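Local coordinates for protein rhodopsin (Todarodes pacificus, PDB 2Z73) that senses light through bound retinal, whose isomerization from 11-cis to all-trans activates G-protein signalling to phospholipase C in squid vision, at residues A[162-175]-A[196-208]. Sequence-based numbering, arbitrary orientation.
Sequences WSVLWAIGPIFGWG and TTRSNILCMFILG. With RET (retinal), chain D.
Leu207 lays its CB over one face of the Trp166 indole, 3.5 Å from the centroid of the five-membered ring, a CH-pi contact; Leu165 CG covers the opposite face and Trp162 CD1 meets the edge. Trp166 NE1 in turn lies over a face of Trp162, whose edge meets Leu207 O. Asn200 lies over a face of Trp174, with CB 3.7 Å from the five-membered centroid and ND2 over the ring centre. At the edge of Trp174, NE1 donates almost in the ring plane to Ser199 OG (2.8 Å, N-H...O angle 162°). With CG anti to its own backbone N (chi1 -176°), Trp174 swings its indole back along helix 195-224, until CZ2 comes within 3.4 Å of Cys203 SG, an oblique sulfur-aromatic contact. Ser199 OG itself donates to Thr196 O (2.6 Å) and is also hydrogen-bonded to Ser195 O. A phenylalanine in place of Trp174 would probably leave Ser199 OG without its indole donor and the ring freer to turn over Asn200. A water bridges the segments, accepting from Gly169 N and Asn200 ND2 (3.3 Å) and donating to Leu165 O. Nearby, Met204 CE packs against Pro170 CG at 4.0 Å, while Met204 SD lies 3.8 Å from retinal C19. Helix 162-167 runs nearly antiparallel to helix 196-208 (158°), as transmembrane helices 4 and 5 do in the rhodopsin-type seven-helix bundle, here at the extracellular end beside the retinal pocket.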
ATOM      1  N   TRP A 162       5.362  13.107   6.042  1.00 54.85           N
ATOM      2  CA  TRP A 162       4.068  13.308   5.413  1.00 56.70           C
ATOM      3  C   TRP A 162       3.002  12.439   6.088  1.00 55.78           C
ATOM      4  O   TRP A 162       2.021  12.952   6.625  1.00 54.64           O
ATOM      5  CB  TRP A 162       4.180  12.961   3.928  1.00 62.44           C
ATOM      6  CG  TRP A 162       2.954  13.223   3.128  1.00 67.49           C
ATOM      7  CD1 TRP A 162       1.971  12.331   2.823  1.00 68.74           C
ATOM      8  CD2 TRP A 162       2.582  14.460   2.513  1.00 70.90           C
ATOM      9  NE1 TRP A 162       1.007  12.936   2.048  1.00 71.01           N
ATOM     10  CE2 TRP A 162       1.359  14.244   1.845  1.00 70.99           C
ATOM     11  CE3 TRP A 162       3.167  15.733   2.461  1.00 72.19           C
ATOM     12  CZ2 TRP A 162       0.706  15.256   1.131  1.00 72.04           C
ATOM     13  CZ3 TRP A 162       2.517  16.738   1.750  1.00 72.35           C
ATOM     14  CH2 TRP A 162       1.298  16.491   1.094  1.00 71.69           C
ATOM     15  N   SER A 163       3.216  11.124   6.077  1.00 55.56           N
ATOM     16  CA  SER A 163       2.281  10.168   6.672  1.00 54.28           C
ATOM     17  C   SER A 163       1.885  10.487   8.111  1.00 53.71           C
ATOM     18  O   SER A 163       0.709  10.454   8.460  1.00 53.35           O
ATOM     19  CB  SER A 163       2.868   8.767   6.625  1.00 53.85           C
ATOM     20  OG  SER A 163       3.143   8.389   5.295  1.00 53.25           O
ATOM     21  N   VAL A 164       2.866  10.781   8.951  1.00 52.72           N
ATOM     22  CA  VAL A 164       2.550  11.093  10.327  1.00 52.72           C
ATOM     23  C   VAL A 164       1.736  12.377  10.381  1.00 53.69           C
ATOM     24  O   VAL A 164       0.723  12.449  11.082  1.00 53.58           O
ATOM     25  CB  VAL A 164       3.824  11.268  11.166  1.00 52.55           C
ATOM     26  CG1 VAL A 164       3.461  11.494  12.631  1.00 49.25           C
ATOM     27  CG2 VAL A 164       4.703  10.047  11.006  1.00 47.81           C
ATOM     28  N   LEU A 165       2.176  13.378   9.621  1.00 52.74           N
ATOM     29  CA  LEU A 165       1.513  14.675   9.579  1.00 53.35           C
ATOM     30  C   LEU A 165       0.010  14.657   9.324  1.00 53.48           C
ATOM     31  O   LEU A 165      -0.760  15.309  10.035  1.00 52.26           O
ATOM     32  CB  LEU A 165       2.171  15.563   8.523  1.00 54.26           C
ATOM     33  CG  LEU A 165       1.449  16.881   8.231  1.00 52.93           C
ATOM     34  CD1 LEU A 165       1.336  17.716   9.505  1.00 52.49           C
ATOM     35  CD2 LEU A 165       2.207  17.627   7.161  1.00 53.44           C
ATOM     36  N   TRP A 166      -0.418  13.920   8.309  1.00 54.66           N
ATOM     37  CA  TRP A 166      -1.832  13.882   7.980  1.00 57.04           C
ATOM     38  C   TRP A 166      -2.655  12.878   8.763  1.00 55.82           C
ATOM     39  O   TRP A 166      -3.868  12.795   8.583  1.00 58.77           O
ATOM     40  CB  TRP A 166      -2.002  13.656   6.475  1.00 58.83           C
ATOM     41  CG  TRP A 166      -1.350  14.740   5.690  1.00 61.80           C
ATOM     42  CD1 TRP A 166      -0.409  14.592   4.716  1.00 63.30           C
ATOM     43  CD2 TRP A 166      -1.524  16.149   5.873  1.00 63.37           C
ATOM     44  NE1 TRP A 166       0.023  15.823   4.284  1.00 66.03           N
ATOM     45  CE2 TRP A 166      -0.645  16.797   4.978  1.00 65.27           C
ATOM     46  CE3 TRP A 166      -2.335  16.930   6.711  1.00 64.36           C
ATOM     47  CZ2 TRP A 166      -0.552  18.195   4.894  1.00 65.89           C
ATOM     48  CZ3 TRP A 166      -2.244  18.323   6.628  1.00 64.90           C
ATOM     49  CH2 TRP A 166      -1.357  18.938   5.724  1.00 65.44           C
ATOM     50  N   ALA A 167      -2.006  12.124   9.642  1.00 54.76           N
ATOM     51  CA  ALA A 167      -2.721  11.140  10.439  1.00 52.70           C
ATOM     52  C   ALA A 167      -2.730  11.511  11.911  1.00 51.51           C
ATOM     53  O   ALA A 167      -3.546  10.999  12.680  1.00 50.62           O
ATOM     54  CB  ALA A 167      -2.096   9.767  10.260  1.00 50.22           C
ATOM     55  N   ILE A 168      -1.846  12.421  12.303  1.00 49.16           N
ATOM     56  CA  ILE A 168      -1.761  12.798  13.704  1.00 51.34           C
ATOM     57  C   ILE A 168      -2.780  13.834  14.172  1.00 53.02           C
ATOM     58  O   ILE A 168      -2.925  14.066  15.375  1.00 54.88           O
ATOM     59  CB  ILE A 168      -0.339  13.281  14.057  1.00 52.43           C
ATOM     60  CG1 ILE A 168      -0.105  13.113  15.557  1.00 52.33           C
ATOM     61  CG2 ILE A 168      -0.139  14.729  13.616  1.00 48.74           C
ATOM     62  CD1 ILE A 168       1.366  13.070  15.942  1.00 52.79           C
ATOM     63  N   GLY A 169      -3.494  14.445  13.231  1.00 52.37           N
ATOM     64  CA  GLY A 169      -4.477  15.447  13.592  1.00 46.48           C
ATOM     65  C   GLY A 169      -5.356  15.020  14.750  1.00 45.93           C
ATOM     66  O   GLY A 169      -5.308  15.622  15.820  1.00 46.12           O
ATOM     67  N   PRO A 170      -6.166  13.969  14.574  1.00 45.76           N
ATOM     68  CA  PRO A 170      -7.053  13.483  15.628  1.00 45.73           C
ATOM     69  C   PRO A 170      -6.360  13.231  16.967  1.00 47.45           C
ATOM     70  O   PRO A 170      -7.010  13.209  18.021  1.00 46.45           O
ATOM     71  CB  PRO A 170      -7.630  12.211  15.024  1.00 44.75           C
ATOM     72  CG  PRO A 170      -7.703  12.559  13.581  1.00 44.25           C
ATOM     73  CD  PRO A 170      -6.340  13.169  13.355  1.00 45.48           C
ATOM     74  N   ILE A 171      -5.047  13.038  16.935  1.00 48.83           N
ATOM     75  CA  ILE A 171      -4.308  12.796  18.165  1.00 52.03           C
ATOM     76  C   ILE A 171      -4.297  14.072  18.995  1.00 54.50           C
ATOM     77  O   ILE A 171      -4.218  14.024  20.222  1.00 52.75           O
ATOM     78  CB  ILE A 171      -2.858  12.357  17.876  1.00 51.20           C
ATOM     79  CG1 ILE A 171      -2.864  10.987  17.200  1.00 50.96           C
ATOM     80  CG2 ILE A 171      -2.036  12.335  19.168  1.00 47.34           C
ATOM     81  CD1 ILE A 171      -3.497   9.886  18.030  1.00 49.35           C
ATOM     82  N   PHE A 172      -4.397  15.213  18.323  1.00 57.43           N
ATOM     83  CA  PHE A 172      -4.377  16.489  19.020  1.00 59.14           C
ATOM     84  C   PHE A 172      -5.690  17.257  19.029  1.00 59.51           C
ATOM     85  O   PHE A 172      -5.715  18.446  19.332  1.00 60.56           O
ATOM     86  CB  PHE A 172      -3.260  17.363  18.453  1.00 59.62           C
ATOM     87  CG  PHE A 172      -1.887  16.872  18.797  1.00 63.69           C
ATOM     88  CD1 PHE A 172      -1.538  16.637  20.128  1.00 63.99           C
ATOM     89  CD2 PHE A 172      -0.941  16.643  17.804  1.00 63.62           C
ATOM     90  CE1 PHE A 172      -0.268  16.178  20.465  1.00 63.73           C
ATOM     91  CE2 PHE A 172       0.334  16.186  18.129  1.00 63.81           C
ATOM     92  CZ  PHE A 172       0.669  15.952  19.461  1.00 63.56           C
ATOM     93  N   GLY A 173      -6.785  16.577  18.708  1.00 60.81           N
ATOM     94  CA  GLY A 173      -8.083  17.231  18.719  1.00 58.55           C
ATOM     95  C   GLY A 173      -8.630  17.591  17.354  1.00 55.19           C
ATOM     96  O   GLY A 173      -9.840  17.679  17.165  1.00 57.03           O
ATOM     97  N   TRP A 174      -7.740  17.813  16.400  1.00 53.11           N
ATOM     98  CA  TRP A 174      -8.153  18.157  15.049  1.00 52.91           C
ATOM     99  C   TRP A 174      -8.698  16.890  14.391  1.00 52.78           C
ATOM    100  O   TRP A 174      -8.119  16.354  13.442  1.00 53.00           O
ATOM    101  CB  TRP A 174      -6.957  18.708  14.283  1.00 51.45           C
ATOM    102  CG  TRP A 174      -7.267  19.191  12.916  1.00 51.10           C
ATOM    103  CD1 TRP A 174      -8.461  19.664  12.459  1.00 48.55           C
ATOM    104  CD2 TRP A 174      -6.339  19.321  11.835  1.00 50.19           C
ATOM    105  NE1 TRP A 174      -8.334  20.085  11.157  1.00 50.71           N
ATOM    106  CE2 TRP A 174      -7.040  19.885  10.749  1.00 51.63           C
ATOM    107  CE3 TRP A 174      -4.981  19.020  11.683  1.00 50.29           C
ATOM    108  CZ2 TRP A 174      -6.427  20.154   9.521  1.00 54.13           C
ATOM    109  CZ3 TRP A 174      -4.368  19.289  10.463  1.00 52.51           C
ATOM    110  CH2 TRP A 174      -5.094  19.852   9.397  1.00 53.83           C
ATOM    111  N   GLY A 175      -9.820  16.423  14.921  1.00 51.46           N
ATOM    112  CA  GLY A 175     -10.443  15.217  14.426  1.00 53.08           C
ATOM    113  C   GLY A 175     -10.455  14.212  15.561  1.00 53.41           C
ATOM    114  O   GLY A 175     -10.161  14.563  16.710  1.00 55.16           O
ATOM    115  N   THR A 196     -13.926  21.712  12.874  1.00 67.01           N
ATOM    116  CA  THR A 196     -12.691  21.000  13.160  1.00 65.95           C
ATOM    117  C   THR A 196     -12.618  19.641  12.471  1.00 61.89           C
ATOM    118  O   THR A 196     -11.729  19.398  11.665  1.00 59.03           O
ATOM    119  CB  THR A 196     -12.523  20.777  14.681  1.00 68.36           C
ATOM    120  OG1 THR A 196     -12.640  22.032  15.361  1.00 67.87           O
ATOM    121  CG2 THR A 196     -11.151  20.159  14.981  1.00 70.45           C
ATOM    122  N   THR A 197     -13.560  18.764  12.800  1.00 59.63           N
ATOM    123  CA  THR A 197     -13.588  17.423  12.229  1.00 59.43           C
ATOM    124  C   THR A 197     -13.602  17.413  10.708  1.00 60.97           C
ATOM    125  O   THR A 197     -12.869  16.643  10.074  1.00 62.35           O
ATOM    126  CB  THR A 197     -14.810  16.625  12.709  1.00 58.34           C
ATOM    127  OG1 THR A 197     -14.869  16.634  14.145  1.00 52.20           O
ATOM    128  CG2 THR A 197     -14.713  15.188  12.211  1.00 56.23           C
ATOM    129  N   ARG A 198     -14.429  18.270  10.118  1.00 59.84           N
ATOM    130  CA  ARG A 198     -14.553  18.326   8.664  1.00 57.41           C
ATOM    131  C   ARG A 198     -13.296  18.781   7.953  1.00 55.12           C
ATOM    132  O   ARG A 198     -12.990  18.294   6.864  1.00 56.10           O
ATOM    133  CB  ARG A 198     -15.730  19.225   8.272  1.00 61.97           C
ATOM    134  CG  ARG A 198     -15.957  19.340   6.774  1.00 63.88           C
ATOM    135  CD  ARG A 198     -17.319  19.938   6.464  1.00 62.46           C
ATOM    136  NE  ARG A 198     -18.393  18.963   6.637  1.00 65.36           N
ATOM    137  CZ  ARG A 198     -19.682  19.230   6.447  1.00 66.45           C
ATOM    138  NH1 ARG A 198     -20.056  20.447   6.082  1.00 68.24           N
ATOM    139  NH2 ARG A 198     -20.595  18.279   6.610  1.00 64.37           N
ATOM    140  N   SER A 199     -12.561  19.712   8.552  1.00 56.04           N
ATOM    141  CA  SER A 199     -11.323  20.200   7.940  1.00 57.66           C
ATOM    142  C   SER A 199     -10.274  19.094   7.946  1.00 58.01           C
ATOM    143  O   SER A 199      -9.539  18.912   6.968  1.00 58.38           O
ATOM    144  CB  SER A 199     -10.789  21.432   8.687  1.00 59.06           C
ATOM    145  OG  SER A 199     -10.674  21.201  10.079  1.00 61.14           O
ATOM    146  N   ASN A 200     -10.209  18.351   9.044  1.00 57.66           N
ATOM    147  CA  ASN A 200      -9.255  17.261   9.147  1.00 57.45           C
ATOM    148  C   ASN A 200      -9.600  16.181   8.128  1.00 55.99           C
ATOM    149  O   ASN A 200      -8.710  15.587   7.524  1.00 57.14           O
ATOM    150  CB  ASN A 200      -9.249  16.678  10.556  1.00 57.73           C
ATOM    151  CG  ASN A 200      -8.163  15.641  10.744  1.00 56.35           C
ATOM    152  OD1 ASN A 200      -8.443  14.456  10.922  1.00 57.07           O
ATOM    153  ND2 ASN A 200      -6.910  16.085  10.703  1.00 53.83           N
ATOM    154  N   ILE A 201     -10.888  15.921   7.933  1.00 53.48           N
ATOM    155  CA  ILE A 201     -11.293  14.927   6.940  1.00 52.54           C
ATOM    156  C   ILE A 201     -10.866  15.423   5.566  1.00 54.63           C
ATOM    157  O   ILE A 201     -10.218  14.704   4.807  1.00 55.05           O
ATOM    158  CB  ILE A 201     -12.818  14.713   6.912  1.00 50.63           C
ATOM    159  CG1 ILE A 201     -13.268  13.997   8.181  1.00 48.29           C
ATOM    160  CG2 ILE A 201     -13.201  13.924   5.676  1.00 48.57           C
ATOM    161  CD1 ILE A 201     -14.739  13.733   8.246  1.00 46.45           C
ATOM    162  N   LEU A 202     -11.227  16.660   5.244  1.00 57.40           N
ATOM    163  CA  LEU A 202     -10.871  17.223   3.946  1.00 59.34           C
ATOM    164  C   LEU A 202      -9.361  17.166   3.730  1.00 59.46           C
ATOM    165  O   LEU A 202      -8.887  16.946   2.611  1.00 59.18           O
ATOM    166  CB  LEU A 202     -11.371  18.667   3.844  1.00 60.71           C
ATOM    167  CG  LEU A 202     -12.897  18.786   3.890  1.00 61.28           C
ATOM    168  CD1 LEU A 202     -13.289  20.243   3.933  1.00 60.17           C
ATOM    169  CD2 LEU A 202     -13.511  18.089   2.681  1.00 59.03           C
ATOM    170  N   CYS A 203      -8.610  17.361   4.809  1.00 58.07           N
ATOM    171  CA  CYS A 203      -7.158  17.312   4.734  1.00 57.53           C
ATOM    172  C   CYS A 203      -6.679  15.886   4.463  1.00 54.93           C
ATOM    173  O   CYS A 203      -5.762  15.669   3.660  1.00 51.70           O
ATOM    174  CB  CYS A 203      -6.545  17.815   6.038  1.00 60.84           C
ATOM    175  SG  CYS A 203      -6.392  19.598   6.144  1.00 66.96           S
ATOM    176  N   MET A 204      -7.297  14.922   5.145  1.00 52.04           N
ATOM    177  CA  MET A 204      -6.934  13.528   4.974  1.00 50.82           C
ATOM    178  C   MET A 204      -7.137  13.113   3.531  1.00 52.04           C
ATOM    179  O   MET A 204      -6.211  12.620   2.878  1.00 54.13           O
ATOM    180  CB  MET A 204      -7.768  12.627   5.888  1.00 52.47           C
ATOM    181  CG  MET A 204      -7.204  12.477   7.294  1.00 53.64           C
ATOM    182  SD  MET A 204      -8.134  11.325   8.289  1.00 52.17           S
ATOM    183  CE  MET A 204      -7.182  11.346   9.793  1.00 53.85           C
ATOM    184  N   PHE A 205      -8.351  13.321   3.034  1.00 51.84           N
ATOM    185  CA  PHE A 205      -8.695  12.972   1.666  1.00 50.50           C
ATOM    186  C   PHE A 205      -7.864  13.686   0.608  1.00 53.41           C
ATOM    187  O   PHE A 205      -7.372  13.069  -0.330  1.00 54.79           O
ATOM    188  CB  PHE A 205     -10.170  13.270   1.431  1.00 48.60           C
ATOM    189  CG  PHE A 205     -11.082  12.151   1.830  1.00 46.45           C
ATOM    190  CD1 PHE A 205     -11.417  11.158   0.922  1.00 46.98           C
ATOM    191  CD2 PHE A 205     -11.585  12.073   3.112  1.00 43.37           C
ATOM    192  CE1 PHE A 205     -12.240  10.105   1.288  1.00 45.63           C
ATOM    193  CE2 PHE A 205     -12.407  11.026   3.484  1.00 45.29           C
ATOM    194  CZ  PHE A 205     -12.735  10.036   2.565  1.00 42.50           C
ATOM    195  N   ILE A 206      -7.705  14.992   0.754  1.00 56.31           N
ATOM    196  CA  ILE A 206      -6.951  15.761  -0.227  1.00 57.31           C
ATOM    197  C   ILE A 206      -5.435  15.626  -0.078  1.00 57.08           C
ATOM    198  O   ILE A 206      -4.748  15.278  -1.037  1.00 56.51           O
ATOM    199  CB  ILE A 206      -7.383  17.245  -0.172  1.00 58.23           C
ATOM    200  CG1 ILE A 206      -8.884  17.328  -0.451  1.00 59.75           C
ATOM    201  CG2 ILE A 206      -6.640  18.052  -1.214  1.00 56.86           C
ATOM    202  CD1 ILE A 206      -9.529  18.632  -0.046  1.00 61.38           C
ATOM    203  N   LEU A 207      -4.910  15.881   1.116  1.00 57.45           N
ATOM    204  CA  LEU A 207      -3.467  15.777   1.321  1.00 60.66           C
ATOM    205  C   LEU A 207      -2.968  14.338   1.424  1.00 60.52           C
ATOM    206  O   LEU A 207      -1.979  13.964   0.801  1.00 59.47           O
ATOM    207  CB  LEU A 207      -3.040  16.550   2.569  1.00 62.26           C
ATOM    208  CG  LEU A 207      -3.099  18.080   2.503  1.00 62.71           C
ATOM    209  CD1 LEU A 207      -2.382  18.563   1.246  1.00 59.34           C
ATOM    210  CD2 LEU A 207      -4.545  18.542   2.506  1.00 61.79           C
ATOM    211  N   GLY A 208      -3.657  13.527   2.211  1.00 62.39           N
ATOM    212  CA  GLY A 208      -3.241  12.152   2.378  1.00 63.95           C
ATOM    213  C   GLY A 208      -3.525  11.235   1.207  1.00 65.37           C
ATOM    214  O   GLY A 208      -2.690  10.405   0.853  1.00 67.15           O
TER
HETATM  215  C1  RET D1000      -9.017   7.862   3.273  1.00 54.64           C
HETATM  216  C2  RET D1000      -9.134   7.635   1.738  1.00 56.03           C
HETATM  217  C3  RET D1000      -8.473   6.373   1.209  1.00 59.21           C
HETATM  218  C4  RET D1000      -7.015   6.225   1.676  1.00 58.46           C
HETATM  219  C5  RET D1000      -6.845   6.462   3.178  1.00 58.59           C
HETATM  220  C6  RET D1000      -7.736   7.194   3.920  1.00 57.36           C
HETATM  221  C7  RET D1000      -7.565   7.412   5.417  1.00 56.24           C
HETATM  222  C8  RET D1000      -7.744   6.420   6.394  1.00 54.05           C
HETATM  223  C9  RET D1000      -7.555   6.427   7.852  1.00 52.16           C
HETATM  224  C10 RET D1000      -7.816   5.242   8.419  1.00 49.84           C
HETATM  225  C11 RET D1000      -7.701   4.793   9.790  1.00 47.63           C
HETATM  226  C12 RET D1000      -7.991   3.557  10.297  1.00 49.35           C
HETATM  227  C13 RET D1000      -8.621   2.296   9.743  1.00 46.46           C
HETATM  228  C14 RET D1000      -8.687   1.169  10.515  1.00 41.26           C
HETATM  229  C15 RET D1000      -9.297  -0.086  10.059  1.00 39.18           C
HETATM  230  C16 RET D1000      -9.040   9.364   3.557  1.00 52.61           C
HETATM  231  C17 RET D1000     -10.342   7.298   3.881  1.00 51.45           C
HETATM  232  C18 RET D1000      -5.594   5.780   3.666  1.00 58.95           C
HETATM  233  C19 RET D1000      -7.068   7.673   8.564  1.00 49.13           C
HETATM  234  C20 RET D1000      -9.169   2.367   8.300  1.00 45.59           C
HETATM  235  O   HOH W   1      -3.798  15.147  10.567  1.00 61.18           O